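Alcohol dehydrogenase, zinc-containing (Thermotoga maritima, PDB 3IP1) catalyses the zinc- and NAD(+)-dependent oxidation of scyllo-inosose to 3-dehydro-scyllo-inosose, probably as a step in myo-inositol breakdown. Local coordinates at residues 110-113 and 118-121; 112-117 and 174-179. All coordinates share one frame; numbering follows the deposited sequence. Where two conformers were deposited one is given.

Contact 1 of 2, residues 110-113 and 118-121; sequences AINR and RFEI
Ile111 and Arg118 form a non-hydrogen-bonded antiparallel pair, their CA atoms 4.2 Å apart, in a short beta-hairpin of the GroES-like domain. One backbone hydrogen bond joins the two segments: Phe119 N donates to Ala110 O over 2.9 Å, at 163° at the hydrogen. The same carbonyl oxygen takes a CA-H...O contact from Arg118 CA, so two neighbouring residues converge on it. Phe119 buries the most surface, through its ring, on which Asn112 packs. Asn112 CG stands anti to its backbone N (chi1 -178°), which sets the carboxamide nearly parallel to the ring, the planes 13° apart, but offset over the CE1 side; CB makes a CH-pi contact over the centre, 3.5 Å from the centroid. Asparagine suits this place because its CB and flat amide pack on the ring while ND2 still donates to Glu123 and to a water that also accepts from Glu120 N. Phenylalanine fits beneath, where Val103, Ala106, Ile58 and Ala172 give it an apolar bed. On the side of Ile111 the contact is a methyl against the Arg118 backbone: the long branch folds back until CD1 lies 3.6 Å from Arg118 N.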
loop_
_atom_site.group_PDB
_atom_site.type_symbol
_atom_site.label_atom_id
_atom_site.label_comp_id
_atom_site.label_asym_id
_atom_site.label_seq_id
_atom_site.Cartn_x
_atom_site.Cartn_y
_atom_site.Cartn_z
ATOM N N ALA A 110 -13.935 31.690 -8.137
ATOM C CA ALA A 110 -14.254 30.416 -8.786
ATOM C C ALA A 110 -13.052 29.893 -9.569
ATOM O O ALA A 110 -12.868 30.213 -10.742
ATOM C CB ALA A 110 -15.490 30.550 -9.685
ATOM N N ILE A 111 -12.232 29.081 -8.910
ATOM C CA ILE A 111 -10.898 28.753 -9.447
ATOM C C ILE A 111 -10.853 27.478 -10.284
ATOM O O ILE A 111 -11.325 26.434 -9.860
ATOM C CB ILE A 111 -9.841 28.682 -8.312
ATOM C CG1 ILE A 111 -9.874 29.967 -7.442
ATOM C CG2 ILE A 111 -8.466 28.427 -8.880
ATOM C CD1 ILE A 111 -9.599 31.289 -8.198
ATOM N N ASN A 112 -10.282 27.584 -11.473
ATOM C CA ASN A 112 -10.029 26.434 -12.333
ATOM C C ASN A 112 -8.713 25.771 -11.911
ATOM O O ASN A 112 -7.651 26.406 -11.957
ATOM C CB ASN A 112 -9.957 26.867 -13.798
ATOM C CG ASN A 112 -9.751 25.704 -14.746
ATOM O OD1 ASN A 112 -9.529 24.585 -14.312
ATOM N ND2 ASN A 112 -9.820 25.966 -16.054
ATOM N N ARG A 113 -8.792 24.507 -11.499
ATOM C CA ARG A 113 -7.600 23.750 -11.106
ATOM C C ARG A 113 -6.543 23.645 -12.203
ATOM O O ARG A 113 -5.354 23.622 -11.889
ATOM C CB ARG A 113 -7.959 22.351 -10.626
ATOM C CG ARG A 113 -8.419 22.300 -9.186
ATOM C CD ARG A 113 -8.917 20.917 -8.860
ATOM N NE ARG A 113 -10.264 20.714 -9.399
ATOM C CZ ARG A 113 -11.368 20.629 -8.664
ATOM N NH1 ARG A 113 -12.553 20.469 -9.264
ATOM N NH2 ARG A 113 -11.289 20.708 -7.336
ATOM N N ARG A 118 -9.025 31.998 -11.707
ATOM C CA ARG A 118 -10.454 32.095 -11.974
ATOM C C ARG A 118 -10.761 31.481 -13.335
ATOM O O ARG A 118 -10.000 31.657 -14.304
ATOM C CB ARG A 118 -10.919 33.556 -11.935
ATOM C CG ARG A 118 -12.275 33.777 -11.276
ATOM C CD ARG A 118 -12.800 35.214 -11.472
ATOM N NE ARG A 118 -13.656 35.346 -12.655
ATOM C CZ ARG A 118 -14.481 36.365 -12.881
ATOM N NH1 ARG A 118 -14.594 37.361 -12.011
ATOM N NH2 ARG A 118 -15.198 36.387 -13.981
ATOM N N PHE A 119 -11.862 30.740 -13.388
ATOM C CA PHE A 119 -12.338 30.126 -14.607
ATOM C C PHE A 119 -12.554 31.197 -15.656
ATOM O O PHE A 119 -13.072 32.254 -15.333
ATOM C CB PHE A 119 -13.674 29.422 -14.337
ATOM C CG PHE A 119 -13.545 27.947 -14.101
ATOM C CD1 PHE A 119 -13.224 27.091 -15.149
ATOM C CD2 PHE A 119 -13.734 27.414 -12.826
ATOM C CE1 PHE A 119 -13.092 25.704 -14.925
ATOM C CE2 PHE A 119 -13.604 26.040 -12.603
ATOM C CZ PHE A 119 -13.294 25.192 -13.652
ATOM N N GLU A 120 -12.153 30.932 -16.899
ATOM C CA GLU A 120 -12.427 31.864 -17.998
ATOM C C GLU A 120 -13.742 31.525 -18.670
ATOM O O GLU A 120 -14.113 30.349 -18.790
ATOM C CB GLU A 120 -11.333 31.814 -19.067
ATOM C CG GLU A 120 -10.027 32.453 -18.641
ATOM C CD GLU A 120 -8.911 32.159 -19.621
ATOM O OE1 GLU A 120 -9.174 32.041 -20.845
ATOM O OE2 GLU A 120 -7.764 32.045 -19.167
ATOM N N ILE A 121 -14.430 32.553 -19.147
ATOM C CA ILE A 121 -15.580 32.337 -20.019
ATOM C C ILE A 121 -15.110 31.556 -21.239
ATOM O O ILE A 121 -14.065 31.859 -21.809
ATOM C CB ILE A 121 -16.251 33.675 -20.409
ATOM C CG1 ILE A 121 -16.960 34.261 -19.182
ATOM C CG2 ILE A 121 -17.218 33.469 -21.598
ATOM C CD1 ILE A 121 -17.601 35.684 -19.386
HETATM O O HOH W 1 -10.158 28.813 -17.431
#

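Contact 2 of 2, residues 112-117 and 174-179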
loop_
_atom_site.group_PDB
_atom_site.type_symbol
_atom_site.label_atom_id
_atom_site.label_comp_id
_atom_site.label_asym_id
_atom_site.label_seq_id
_atom_site.Cartn_x
_atom_site.Cartn_y
_atom_site.Cartn_z
ATOM N N ASN A 112 -10.282 27.584 -11.473
ATOM C CA ASN A 112 -10.029 26.434 -12.333
ATOM C C ASN A 112 -8.713 25.771 -11.911
ATOM O O ASN A 112 -7.651 26.406 -11.957
ATOM C CB ASN A 112 -9.957 26.867 -13.798
ATOM C CG ASN A 112 -9.751 25.704 -14.746
ATOM O OD1 ASN A 112 -9.529 24.585 -14.312
ATOM N ND2 ASN A 112 -9.820 25.966 -16.054
ATOM N N ARG A 113 -8.792 24.507 -11.499
ATOM C CA ARG A 113 -7.600 23.750 -11.106
ATOM C C ARG A 113 -6.543 23.645 -12.203
ATOM O O ARG A 113 -5.354 23.622 -11.889
ATOM C CB ARG A 113 -7.959 22.351 -10.626
ATOM C CG ARG A 113 -8.419 22.300 -9.186
ATOM C CD ARG A 113 -8.917 20.917 -8.860
ATOM N NE ARG A 113 -10.264 20.714 -9.399
ATOM C CZ ARG A 113 -11.368 20.629 -8.664
ATOM N NH1 ARG A 113 -12.553 20.469 -9.264
ATOM N NH2 ARG A 113 -11.289 20.708 -7.336
ATOM N N ARG A 114 -6.965 23.590 -13.471
ATOM C CA ARG A 114 -6.020 23.601 -14.604
ATOM C C ARG A 114 -4.990 24.738 -14.513
ATOM O O ARG A 114 -3.819 24.536 -14.826
ATOM C CB ARG A 114 -6.741 23.678 -15.960
ATOM C CG ARG A 114 -5.763 23.588 -17.164
ATOM C CD ARG A 114 -6.429 23.695 -18.534
ATOM N NE ARG A 114 -7.219 24.915 -18.700
ATOM C CZ ARG A 114 -6.756 26.091 -19.133
ATOM N NH1 ARG A 114 -5.475 26.260 -19.435
ATOM N NH2 ARG A 114 -7.584 27.115 -19.253
ATOM N N THR A 115 -5.428 25.919 -14.077
ATOM C CA THR A 115 -4.576 27.112 -14.098
ATOM C C THR A 115 -4.298 27.664 -12.714
ATOM O O THR A 115 -3.423 28.501 -12.553
ATOM C CB THR A 115 -5.227 28.241 -14.909
ATOM O OG1 THR A 115 -6.520 28.538 -14.355
ATOM C CG2 THR A 115 -5.371 27.835 -16.379
ATOM N N ASN A 116 -5.041 27.200 -11.716
ATOM C CA ASN A 116 -5.075 27.842 -10.406
ATOM C C ASN A 116 -5.481 29.320 -10.474
ATOM O O ASN A 116 -5.096 30.127 -9.636
ATOM C CB ASN A 116 -3.762 27.662 -9.638
ATOM C CG ASN A 116 -3.924 27.930 -8.146
ATOM O OD1 ASN A 116 -4.956 27.591 -7.547
ATOM N ND2 ASN A 116 -2.916 28.539 -7.542
ATOM N N LYS A 117 -6.282 29.648 -11.479
ATOM C CA LYS A 117 -6.854 30.975 -11.637
ATOM C C LYS A 117 -8.342 30.872 -11.881
ATOM O O LYS A 117 -8.855 29.793 -12.197
ATOM C CB LYS A 117 -6.171 31.725 -12.783
ATOM C CG LYS A 117 -4.736 32.082 -12.442
ATOM C CD LYS A 117 -3.937 32.497 -13.657
ATOM C CE LYS A 117 -2.528 32.885 -13.232
ATOM N NZ LYS A 117 -1.734 33.422 -14.376
ATOM N N SER A 174 -11.459 20.761 -16.040
ATOM C CA SER A 174 -11.282 21.252 -17.403
ATOM C C SER A 174 -11.263 20.125 -18.424
ATOM O O SER A 174 -10.648 19.093 -18.185
ATOM C CB SER A 174 -9.982 22.030 -17.519
ATOM O OG SER A 174 -9.811 22.441 -18.859
ATOM N N LEU A 175 -11.903 20.337 -19.575
ATOM C CA LEU A 175 -11.756 19.420 -20.701
ATOM C C LEU A 175 -10.796 19.919 -21.802
ATOM O O LEU A 175 -10.865 19.430 -22.942
ATOM C CB LEU A 175 -13.123 19.100 -21.320
ATOM C CG LEU A 175 -14.204 18.442 -20.444
ATOM C CD1 LEU A 175 -15.509 18.389 -21.236
ATOM C CD2 LEU A 175 -13.801 17.038 -19.910
ATOM N N ARG A 176 -9.918 20.879 -21.493
ATOM C CA ARG A 176 -8.954 21.451 -22.472
ATOM C C ARG A 176 -8.144 20.386 -23.210
ATOM O O ARG A 176 -7.917 20.459 -24.420
ATOM C CB ARG A 176 -7.965 22.390 -21.769
ATOM C CG ARG A 176 -8.468 23.789 -21.531
ATOM C CD ARG A 176 -7.986 24.746 -22.618
ATOM N NE ARG A 176 -6.539 24.691 -22.802
ATOM C CZ ARG A 176 -5.863 25.556 -23.545
ATOM N NH1 ARG A 176 -4.549 25.444 -23.678
ATOM N NH2 ARG A 176 -6.509 26.535 -24.154
ATOM N N GLU A 177 -7.675 19.401 -22.451
ATOM C CA GLU A 177 -6.877 18.309 -23.032
ATOM C C GLU A 177 -7.565 17.565 -24.193
ATOM O O GLU A 177 -6.901 16.885 -24.973
ATOM C CB GLU A 177 -6.522 17.272 -21.963
ATOM C CG GLU A 177 -5.474 17.690 -20.923
ATOM C CD GLU A 177 -5.488 16.722 -19.738
ATOM O OE1 GLU A 177 -4.518 15.941 -19.582
ATOM O OE2 GLU A 177 -6.497 16.713 -18.994
ATOM N N LEU A 178 -8.888 17.648 -24.282
ATOM C CA LEU A 178 -9.604 16.942 -25.353
ATOM C C LEU A 178 -9.645 17.750 -26.653
ATOM O O LEU A 178 -10.038 17.236 -27.694
ATOM C CB LEU A 178 -11.031 16.556 -24.922
ATOM C CG LEU A 178 -11.239 15.741 -23.632
ATOM C CD1 LEU A 178 -12.710 15.365 -23.485
ATOM C CD2 LEU A 178 -10.373 14.484 -23.577
ATOM N N GLU A 179 -9.269 19.020 -26.588
ATOM C CA GLU A 179 -9.318 19.862 -27.781
ATOM C C GLU A 179 -8.347 19.356 -28.846
ATOM O O GLU A 179 -7.177 19.141 -28.572
ATOM C CB GLU A 179 -9.045 21.320 -27.432
ATOM C CG GLU A 179 -10.255 22.018 -26.813
ATOM C CD GLU A 179 -9.905 23.360 -26.190
ATOM O OE1 GLU A 179 -8.720 23.733 -26.238
ATOM O OE2 GLU A 179 -10.805 24.039 -25.640
#
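Arg114 reaches from the turn of a beta-hairpin to Ser174 and Arg176, at the start of the loop that follows strand 172-174 in the GroES-like domain. In the turn a G1 bulge sets Asn116 and Lys117 together against Asn112. An Asx turn (Arg114 N to Asn112 OD1) and an ST turn (Lys117 N to Thr115 OG1) brace it from within, which suits an asparagine and a threonine, whose side-chain oxygens accept these backbone N-H groups. From this base the arginine runs outward: CB meets Ser174 CB at 4.0 Å, and with CG anti to the backbone N (chi1 -176°) the chain extends to CD, which rests against Ser174 OG and Arg176 CG. A bend at chi3 then turns the head group. NE comes within 3.3 Å of Arg176 CG, and CZ lies beneath Arg176 CD at 3.9 Å. At the tip NH1 approaches Arg176 NE, the two guanidinium planes stacked 20° apart. Thr115 CG2 covers the opposite face of the Arg114 group. Two like charges can probably lie so close because Glu123, in salt bridge with Arg114 NE, offsets one of them; its OE2 also bonds Ser174 OG. An alanine in place of Arg114 would probably leave Glu123 without this cationic mate and the apolar stem of Arg176 without its flat cover. The backbone carbonyl of Arg114 itself accepts from Arg308 of a third subunit. Serine suits position 174 because its small hydroxyl, besides meeting Glu123, closes an ST turn at the entry to the 3-10 segment 176-178: Arg176 N donates to Ser174 OG over 3.1 Å, at 165°.

Contact 1 and contact 2 have their centres 8 Å apart and share Asn112 and Arg113. Contact 1 ties the two arms of the hairpin together, while contact 2 joins its turn to the loop after strand 172-174. They also touch directly, Ile111 CG2 lying 3.5 Å from Asn116 C. Glu123 links them chemically, since its OE2 receives the shared Asn112 ND2 as well as Arg114 NE and Ser174 OG of contact 2. Neither contact lies at a metal or NAD(+) site; both instead border other subunits. Asn116 bonds Asn149 of the second subunit, and Ile111 packs on His135 there, between two of the cysteines that hold cadmium here, probably at the family's structural zinc site.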